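Local coordinates for uncharacterized protein AsqI (Emericella nidulans, PDB 5YY3) that catalyses the zinc-dependent ring contraction of 4'-methoxycyclopenin to 4'-methoxyviridicatin, with loss of methyl isocyanate, in aspoquinolone biosynthesis, at residues Gly463-Ser475 and Leu517-Asp529. Residues are numbered along the deposited sequence; the frame is centred on the assembly and turned at random.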
loop_
_atom_site.group_PDB
_atom_site.type_symbol
_atom_site.label_atom_id
_atom_site.label_comp_id
_atom_site.label_asym_id
_atom_site.label_seq_id
_atom_site.Cartn_x
_atom_site.Cartn_y
_atom_site.Cartn_z
ATOM N N GLY A 463 -7.407 23.513 -2.390
ATOM C CA GLY A 463 -7.340 24.953 -2.274
ATOM C C GLY A 463 -5.954 25.304 -1.782
ATOM O O GLY A 463 -5.159 24.418 -1.438
ATOM N N HIS A 464 -5.639 26.590 -1.745
ATOM C CA HIS A 464 -4.355 26.981 -1.192
ATOM C C HIS A 464 -4.479 28.286 -0.420
ATOM O O HIS A 464 -5.345 29.115 -0.719
ATOM C CB HIS A 464 -3.317 27.115 -2.305
ATOM C CG HIS A 464 -3.611 28.229 -3.257
ATOM N ND1 HIS A 464 -3.262 29.536 -3.000
ATOM C CD2 HIS A 464 -4.241 28.237 -4.458
ATOM C CE1 HIS A 464 -3.654 30.301 -4.004
ATOM N NE2 HIS A 464 -4.247 29.536 -4.904
ATOM N N GLU A 465 -3.615 28.465 0.576
ATOM C CA GLU A 465 -3.539 29.743 1.268
ATOM C C GLU A 465 -3.098 30.785 0.259
ATOM O O GLU A 465 -2.366 30.458 -0.679
ATOM C CB GLU A 465 -2.567 29.700 2.457
ATOM C CG GLU A 465 -2.935 28.710 3.548
ATOM C CD GLU A 465 -4.330 28.927 4.103
ATOM O OE1 GLU A 465 -4.850 30.066 4.006
ATOM O OE2 GLU A 465 -4.907 27.943 4.633
ATOM N N PRO A 466 -3.545 32.038 0.446
ATOM C CA PRO A 466 -3.192 33.132 -0.462
ATOM C C PRO A 466 -1.681 33.282 -0.611
ATOM O O PRO A 466 -0.954 33.274 0.386
ATOM C CB PRO A 466 -3.803 34.361 0.214
ATOM C CG PRO A 466 -4.957 33.799 0.989
ATOM C CD PRO A 466 -4.485 32.473 1.493
ATOM N N TYR A 467 -1.214 33.386 -1.854
ATOM C CA TYR A 467 0.205 33.573 -2.101
ATOM C C TYR A 467 0.446 34.794 -2.985
ATOM O O TYR A 467 -0.474 35.390 -3.545
ATOM C CB TYR A 467 0.839 32.317 -2.730
ATOM C CG TYR A 467 0.484 32.069 -4.182
ATOM C CD1 TYR A 467 1.197 32.685 -5.208
ATOM C CD2 TYR A 467 -0.549 31.197 -4.534
ATOM C CE1 TYR A 467 0.876 32.473 -6.543
ATOM C CE2 TYR A 467 -0.872 30.957 -5.878
ATOM C CZ TYR A 467 -0.154 31.604 -6.876
ATOM O OH TYR A 467 -0.457 31.398 -8.214
ATOM N N GLU A 468 1.706 35.156 -3.093
ATOM C CA GLU A 468 2.119 36.234 -3.956
ATOM C C GLU A 468 3.498 35.874 -4.457
ATOM O O GLU A 468 4.167 35.030 -3.882
ATOM C CB GLU A 468 2.147 37.562 -3.202
ATOM C CG GLU A 468 3.378 37.676 -2.307
ATOM C CD GLU A 468 3.409 38.932 -1.471
ATOM O OE1 GLU A 468 2.348 39.323 -0.910
ATOM O OE2 GLU A 468 4.514 39.525 -1.394
ATOM N N TRP A 469 3.933 36.487 -5.537
ATOM C CA TRP A 469 5.338 36.411 -5.841
ATOM C C TRP A 469 5.854 37.828 -6.008
ATOM O O TRP A 469 5.083 38.774 -6.267
ATOM C CB TRP A 469 5.612 35.560 -7.082
ATOM C CG TRP A 469 5.043 36.074 -8.376
ATOM C CD1 TRP A 469 3.742 36.014 -8.778
ATOM C CD2 TRP A 469 5.768 36.706 -9.447
ATOM N NE1 TRP A 469 3.607 36.557 -10.043
ATOM C CE2 TRP A 469 4.834 36.990 -10.475
ATOM C CE3 TRP A 469 7.113 37.049 -9.640
ATOM C CZ2 TRP A 469 5.201 37.624 -11.675
ATOM C CZ3 TRP A 469 7.480 37.672 -10.841
ATOM C CH2 TRP A 469 6.523 37.954 -11.839
ATOM N N ASN A 470 7.153 37.985 -5.817
ATOM C CA ASN A 470 7.766 39.249 -6.129
ATOM C C ASN A 470 9.157 39.008 -6.691
ATOM O O ASN A 470 9.706 37.899 -6.569
ATOM C CB ASN A 470 7.792 40.173 -4.906
ATOM C CG ASN A 470 8.451 39.539 -3.699
ATOM O OD1 ASN A 470 9.679 39.466 -3.613
ATOM N ND2 ASN A 470 7.638 39.097 -2.746
ATOM N N VAL A 471 9.701 40.034 -7.341
ATOM C CA VAL A 471 10.993 39.928 -7.980
ATOM C C VAL A 471 11.579 41.333 -8.077
ATOM O O VAL A 471 10.853 42.339 -8.099
ATOM C CB VAL A 471 10.890 39.271 -9.383
ATOM C CG1 VAL A 471 10.169 40.180 -10.341
ATOM C CG2 VAL A 471 12.279 38.884 -9.949
ATOM N N GLN A 472 12.899 41.406 -8.107
ATOM C CA GLN A 472 13.560 42.685 -8.176
ATOM C C GLN A 472 13.959 42.956 -9.622
ATOM O O GLN A 472 14.527 42.090 -10.300
ATOM C CB GLN A 472 14.761 42.694 -7.247
ATOM C CG GLN A 472 15.329 44.054 -6.966
ATOM C CD GLN A 472 16.433 43.991 -5.919
ATOM O OE1 GLN A 472 16.271 43.356 -4.865
ATOM N NE2 GLN A 472 17.567 44.627 -6.214
ATOM N N VAL A 473 13.635 44.157 -10.097
ATOM C CA VAL A 473 13.923 44.541 -11.474
ATOM C C VAL A 473 14.730 45.842 -11.503
ATOM O O VAL A 473 14.341 46.841 -10.883
ATOM C CB VAL A 473 12.623 44.722 -12.282
ATOM C CG1 VAL A 473 12.925 44.979 -13.754
ATOM C CG2 VAL A 473 11.681 43.524 -12.086
ATOM N N LYS A 474 15.847 45.839 -12.222
ATOM C CA LYS A 474 16.642 47.054 -12.369
ATOM C C LYS A 474 17.037 47.261 -13.822
ATOM O O LYS A 474 17.488 46.335 -14.499
ATOM C CB LYS A 474 17.891 47.012 -11.485
ATOM C CG LYS A 474 18.691 48.317 -11.512
ATOM C CD LYS A 474 19.823 48.295 -10.503
ATOM C CE LYS A 474 20.620 49.598 -10.528
ATOM N NZ LYS A 474 22.021 49.345 -10.121
ATOM N N SER A 475 16.878 48.485 -14.308
ATOM C CA SER A 475 17.087 48.719 -15.722
ATOM C C SER A 475 18.554 48.668 -16.083
ATOM O O SER A 475 19.436 48.855 -15.251
ATOM C CB SER A 475 16.489 50.050 -16.159
ATOM O OG SER A 475 16.723 50.261 -17.542
ATOM N N LEU A 517 9.110 50.779 -16.051
ATOM C CA LEU A 517 10.127 51.466 -15.267
ATOM C C LEU A 517 10.233 52.925 -15.699
ATOM O O LEU A 517 10.094 53.255 -16.880
ATOM C CB LEU A 517 11.487 50.769 -15.396
ATOM C CG LEU A 517 11.527 49.281 -15.024
ATOM C CD1 LEU A 517 12.950 48.751 -15.074
ATOM C CD2 LEU A 517 10.895 49.046 -13.652
ATOM N N THR A 518 10.476 53.796 -14.731
ATOM C CA THR A 518 10.664 55.213 -15.006
ATOM C C THR A 518 11.941 55.759 -14.343
ATOM O O THR A 518 12.194 56.954 -14.402
ATOM C CB THR A 518 9.426 56.018 -14.549
ATOM O OG1 THR A 518 9.049 55.611 -13.230
ATOM C CG2 THR A 518 8.254 55.740 -15.470
ATOM N N ASP A 519 12.740 54.873 -13.741
ATOM C CA ASP A 519 13.979 55.243 -13.037
ATOM C C ASP A 519 15.122 54.296 -13.324
ATOM O O ASP A 519 14.930 53.210 -13.869
ATOM C CB ASP A 519 13.803 55.254 -11.506
ATOM C CG ASP A 519 12.983 56.403 -11.022
ATOM O OD1 ASP A 519 12.823 57.376 -11.793
ATOM O OD2 ASP A 519 12.519 56.340 -9.862
ATOM N N GLU A 520 16.302 54.701 -12.863
ATOM C CA GLU A 520 17.515 53.899 -12.906
ATOM C C GLU A 520 17.544 52.860 -11.793
ATOM O O GLU A 520 18.338 51.923 -11.836
ATOM C CB GLU A 520 18.743 54.798 -12.762
ATOM C CG GLU A 520 18.457 56.269 -13.007
ATOM C CD GLU A 520 19.690 57.036 -13.428
ATOM O OE1 GLU A 520 20.796 56.681 -12.959
ATOM O OE2 GLU A 520 19.553 57.980 -14.243
ATOM N N SER A 521 16.708 53.048 -10.779
ATOM C CA SER A 521 16.831 52.258 -9.558
ATOM C C SER A 521 16.006 50.964 -9.580
ATOM O O SER A 521 15.049 50.825 -10.343
ATOM C CB SER A 521 16.434 53.112 -8.351
ATOM O OG SER A 521 15.168 53.719 -8.559
ATOM N N ALA A 522 16.391 50.017 -8.736
ATOM C CA ALA A 522 15.691 48.747 -8.644
ATOM C C ALA A 522 14.304 48.913 -8.025
ATOM O O ALA A 522 14.124 49.592 -7.016
ATOM C CB ALA A 522 16.513 47.749 -7.835
ATOM N N ILE A 523 13.311 48.295 -8.639
ATOM C CA ILE A 523 12.007 48.198 -8.002
ATOM C C ILE A 523 11.740 46.755 -7.599
ATOM O O ILE A 523 12.359 45.833 -8.132
ATOM C CB ILE A 523 10.893 48.666 -8.927
ATOM C CG1 ILE A 523 10.919 47.823 -10.202
ATOM C CG2 ILE A 523 11.076 50.128 -9.262
ATOM C CD1 ILE A 523 9.553 47.219 -10.581
ATOM N N THR A 524 10.820 46.558 -6.662
ATOM C CA THR A 524 10.282 45.223 -6.403
ATOM C C THR A 524 8.838 45.112 -6.906
ATOM O O THR A 524 7.919 45.714 -6.339
ATOM C CB THR A 524 10.332 44.872 -4.908
ATOM O OG1 THR A 524 11.693 44.911 -4.469
ATOM C CG2 THR A 524 9.774 43.461 -4.658
ATOM N N LYS A 525 8.636 44.351 -7.975
ATOM C CA LYS A 525 7.276 44.122 -8.469
ATOM C C LYS A 525 6.615 43.047 -7.629
ATOM O O LYS A 525 7.214 41.998 -7.396
ATOM C CB LYS A 525 7.282 43.713 -9.942
ATOM C CG LYS A 525 5.889 43.472 -10.513
ATOM C CD LYS A 525 5.253 44.782 -10.956
ATOM C CE LYS A 525 3.934 44.590 -11.685
ATOM N NZ LYS A 525 2.794 44.843 -10.764
ATOM N N VAL A 526 5.403 43.309 -7.153
ATOM C CA VAL A 526 4.629 42.301 -6.433
ATOM C C VAL A 526 3.361 41.903 -7.214
ATOM O O VAL A 526 2.621 42.759 -7.706
ATOM C CB VAL A 526 4.224 42.783 -5.024
ATOM C CG1 VAL A 526 3.593 41.629 -4.210
ATOM C CG2 VAL A 526 5.428 43.341 -4.292
ATOM N N ARG A 527 3.123 40.596 -7.315
ATOM C CA ARG A 527 1.917 40.064 -7.946
ATOM C C ARG A 527 1.157 39.132 -7.007
ATOM O O ARG A 527 1.739 38.185 -6.473
ATOM C CB ARG A 527 2.272 39.299 -9.222
ATOM C CG ARG A 527 2.877 40.141 -10.317
ATOM C CD ARG A 527 1.793 40.881 -11.042
ATOM N NE ARG A 527 0.994 39.984 -11.870
ATOM C CZ ARG A 527 -0.165 40.328 -12.422
ATOM N NH1 ARG A 527 -0.645 41.550 -12.210
ATOM N NH2 ARG A 527 -0.843 39.461 -13.177
ATOM N N LEU A 528 -0.136 39.383 -6.813
ATOM C CA LEU A 528 -0.970 38.467 -6.024
ATOM C C LEU A 528 -1.381 37.258 -6.861
ATOM O O LEU A 528 -1.400 37.326 -8.107
ATOM C CB LEU A 528 -2.221 39.178 -5.486
ATOM C CG LEU A 528 -1.987 40.498 -4.721
ATOM C CD1 LEU A 528 -3.299 41.058 -4.190
ATOM C CD2 LEU A 528 -0.970 40.328 -3.592
ATOM N N ASP A 529 -1.701 36.154 -6.173
ATOM C CA ASP A 529 -2.234 34.953 -6.820
ATOM C C ASP A 529 -3.491 35.272 -7.628
ATOM O O ASP A 529 -3.697 34.765 -8.744
ATOM C CB ASP A 529 -2.541 33.857 -5.778
ATOM C CG ASP A 529 -3.345 34.367 -4.572
ATOM O OD1 ASP A 529 -3.608 35.583 -4.465
ATOM O OD2 ASP A 529 -3.700 33.544 -3.694
HETATM O O HOH W 1 20.061 51.073 -13.794
#
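The backbone O of Y467 takes two N-H donors, D529 N at 3.0 Å and the side-chain amide of Q432 from a neighbouring loop. D529 repays the first bond through its carboxylate: Y467 N reaches D529 OD2 at 3.1 Å, approaching from above the carboxylate plane. With CG held between its own N and carbonyl carbon (chi1 48°), D529 can turn this oxygen back to the opposite strand, where OD2 also lies at the edge of the H464 ring, 3.3 Å from CE1. The short aspartate side chain lets CB lie over the Y467 ring, 3.4 Å from its centroid in a CH-pi contact, while the carboxylate still reaches Y467 N. Further along, R527 N to W469 O (2.9 Å, 179° at the hydrogen) is one bond of the W469-R527 pair; V471-K525 and V473-I523 repeat this antiparallel hydrogen-bonded pairing. On their face the R527 chain runs beside the indole, its CB 3.2 Å from W469 NE1; NE1 hydrogen-bonds and R527 NE makes a salt bridge to the same D511 OD2. E468, N470, Q472, V526 and T524 line the reverse face, where R430 pairs with E468. Strand 523-528 thus joins strand 461-475, with V471, I523, the W469 ring and the aliphatic parts of K525 and R527 facing strands 487-497 and 508-517, as in the beta-sandwich of the hemocyanin Ig-like domain.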